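Local coordinates for protein-tyrosine-phosphatase (Chaetomium thermophilum var. thermophilum DSM 1495, PDB 5M43), which probably dephosphorylates phosphotyrosine and phosphoserine/threonine residues, this chain being the dual-specificity phosphatase domain of a longer protein, at residues Q65-L68 with I69-K73. Numbering follows the deposited sequence.
Sequences QDIL and IHLPK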
ATOM      1  N   GLN A  65     -13.785  10.326   1.605  1.00 30.21           N
ATOM      2  CA  GLN A  65     -13.893   9.017   1.031  1.00 29.37           C
ATOM      3  C   GLN A  65     -13.543   8.061   2.151  1.00 28.12           C
ATOM      4  O   GLN A  65     -12.574   8.296   2.877  1.00 28.67           O
ATOM      5  CB  GLN A  65     -12.906   8.873  -0.127  1.00 30.01           C
ATOM      6  CG  GLN A  65     -13.345   9.786  -1.317  1.00 35.09           C
ATOM      7  CD  GLN A  65     -14.419   9.102  -2.085  1.00 34.32           C
ATOM      8  OE1 GLN A  65     -14.187   8.048  -2.712  1.00 32.78           O
ATOM      9  NE2 GLN A  65     -15.619   9.671  -2.047  1.00 37.74           N
ATOM     10  N   ASP A  66     -14.257   6.946   2.218  1.00 28.32           N
ATOM     11  CA  ASP A  66     -14.021   5.921   3.259  1.00 27.45           C
ATOM     12  C   ASP A  66     -12.997   4.934   2.727  1.00 25.80           C
ATOM     13  O   ASP A  66     -13.288   4.168   1.810  1.00 26.78           O
ATOM     14  CB  ASP A  66     -15.338   5.232   3.573  1.00 28.81           C
ATOM     15  CG  ASP A  66     -15.242   4.233   4.690  1.00 28.35           C
ATOM     16  OD1 ASP A  66     -14.139   3.905   5.159  1.00 26.92           O
ATOM     17  OD2 ASP A  66     -16.356   3.746   5.055  1.00 31.53           O
ATOM     18  N   ILE A  67     -11.754   5.021   3.223  1.00 24.44           N
ATOM     19  CA  ILE A  67     -10.730   4.034   2.895  1.00 23.02           C
ATOM     20  C   ILE A  67     -10.578   3.051   4.055  1.00 24.14           C
ATOM     21  O   ILE A  67     -10.124   1.912   3.841  1.00 25.01           O
ATOM     22  CB  ILE A  67      -9.414   4.741   2.571  1.00 25.74           C
ATOM     23  CG1 ILE A  67      -8.405   3.792   1.897  1.00 23.20           C
ATOM     24  CG2 ILE A  67      -8.863   5.417   3.790  1.00 26.97           C
ATOM     25  CD1 ILE A  67      -7.304   4.660   1.128  1.00 25.85           C
ATOM     26  N   LEU A  68     -10.977   3.446   5.274  1.00 25.03           N
ATOM     27  CA  LEU A  68     -10.878   2.522   6.416  1.00 24.24           C
ATOM     28  C   LEU A  68     -11.593   1.208   6.127  1.00 23.84           C
ATOM     29  O   LEU A  68     -11.073   0.121   6.426  1.00 23.41           O
ATOM     30  CB  LEU A  68     -11.484   3.163   7.674  1.00 24.45           C
ATOM     31  CG  LEU A  68     -11.591   2.252   8.933  1.00 24.87           C
ATOM     32  CD1 LEU A  68     -10.141   1.897   9.401  1.00 26.14           C
ATOM     33  CD2 LEU A  68     -12.438   3.016  10.003  1.00 30.01           C
ATOM     34  N   ILE A  69     -12.774   1.283   5.497  1.00 24.95           N
ATOM     35  CA  ILE A  69     -13.559   0.072   5.254  1.00 27.17           C
ATOM     36  C   ILE A  69     -12.777  -0.945   4.417  1.00 27.31           C
ATOM     37  O   ILE A  69     -13.022  -2.169   4.497  1.00 26.54           O
ATOM     38  CB  ILE A  69     -14.898   0.455   4.583  1.00 29.54           C
ATOM     39  CG1 ILE A  69     -15.741  -0.766   4.411  1.00 33.87           C
ATOM     40  CG2 ILE A  69     -14.633   1.009   3.199  1.00 28.65           C
ATOM     41  CD1 ILE A  69     -16.241  -1.304   5.683  1.00 35.40           C
ATOM     42  N   HIS A  70     -11.879  -0.455   3.567  1.00 23.80           N
ATOM     43  CA  HIS A  70     -11.101  -1.286   2.675  1.00 23.06           C
ATOM     44  C   HIS A  70      -9.806  -1.777   3.283  1.00 23.74           C
ATOM     45  O   HIS A  70      -9.145  -2.598   2.644  1.00 23.12           O
ATOM     46  CB  HIS A  70     -10.785  -0.522   1.392  1.00 24.30           C
ATOM     47  CG  HIS A  70     -12.024  -0.165   0.605  1.00 24.52           C
ATOM     48  ND1 HIS A  70     -12.416   1.144   0.338  1.00 30.60           N
ATOM     49  CD2 HIS A  70     -12.952  -0.955   0.024  1.00 25.94           C
ATOM     50  CE1 HIS A  70     -13.510   1.134  -0.401  1.00 28.26           C
ATOM     51  NE2 HIS A  70     -13.880  -0.125  -0.573  1.00 31.44           N
ATOM     52  N   LEU A  71      -9.414  -1.274   4.460  1.00 21.61           N
ATOM     53  CA  LEU A  71      -8.036  -1.565   4.851  1.00 22.32           C
ATOM     54  C   LEU A  71      -7.829  -3.045   5.189  1.00 21.90           C
ATOM     55  O   LEU A  71      -6.752  -3.550   4.852  1.00 21.60           O
ATOM     56  CB  LEU A  71      -7.569  -0.681   6.013  1.00 20.87           C
ATOM     57  CG  LEU A  71      -7.496   0.820   5.634  1.00 20.69           C
ATOM     58  CD1 LEU A  71      -6.996   1.580   6.854  1.00 22.85           C
ATOM     59  CD2 LEU A  71      -6.568   1.033   4.389  1.00 19.58           C
ATOM     60  N   PRO A  72      -8.771  -3.789   5.755  1.00 22.77           N
ATOM     61  CA  PRO A  72      -8.479  -5.227   5.953  1.00 23.43           C
ATOM     62  C   PRO A  72      -8.179  -5.938   4.645  1.00 24.94           C
ATOM     63  O   PRO A  72      -7.179  -6.681   4.546  1.00 25.92           O
ATOM     64  CB  PRO A  72      -9.753  -5.742   6.642  1.00 24.13           C
ATOM     65  CG  PRO A  72     -10.255  -4.536   7.496  1.00 24.56           C
ATOM     66  CD  PRO A  72     -10.005  -3.364   6.469  1.00 23.17           C
ATOM     67  N   LYS A  73      -9.026  -5.746   3.626  1.00 24.95           N
ATOM     68  CA  LYS A  73      -8.805  -6.398   2.337  1.00 24.21           C
ATOM     69  C   LYS A  73      -7.503  -5.959   1.688  1.00 26.60           C
ATOM     70  O   LYS A  73      -6.790  -6.770   1.063  1.00 26.39           O
ATOM     71  CB  LYS A  73      -9.980  -6.071   1.410  1.00 29.73           C
ATOM     72  CG  LYS A  73      -9.938  -6.816   0.105  1.00 35.48           C
ATOM     73  CD  LYS A  73     -11.164  -6.546  -0.801  1.00 41.02           C
ATOM     74  CE  LYS A  73     -11.229  -7.579  -1.960  1.00 44.21           C
ATOM     75  NZ  LYS A  73     -12.480  -7.522  -2.786  1.00 47.71           N
TER
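The H70 ring meets I67 CA at its edge, near the ring plane, and D66 O approaches obliquely, while I69 CG2 sits over the ring centre on one face, 3.6 Å above the plane. These residues form the turn that leads the loop after strand 53-56 into helix 71-83 of the dual-specificity phosphatase fold. The I69 methyl lies between the imidazole and the D66 carboxylate. Aspartate suits this place because its short side chain can reach forward along the chain: with CG anti to the backbone N (chi1 -176°), OD1 accepts I69 N at 3.0 Å, the donor arriving from above the carboxylate plane. Two overlapping backbone bonds then tighten the turn, H70 N to I67 O at 3.0 Å and the straighter L71 N to L68 O at 2.9 Å. Buried L71 splits its branches, CD2 meeting I67 CG1 and CD1 meeting L68 CD1, each at 4.1 Å, and also packs on A116 of helix 109-121. Shortening L71 to alanine would probably open a gap beside both neighbours and weaken the packing against that helix. Proline suits a helix's first turn, where no backbone N-H is needed, and P72 CD rests 3.6 Å from L68 O.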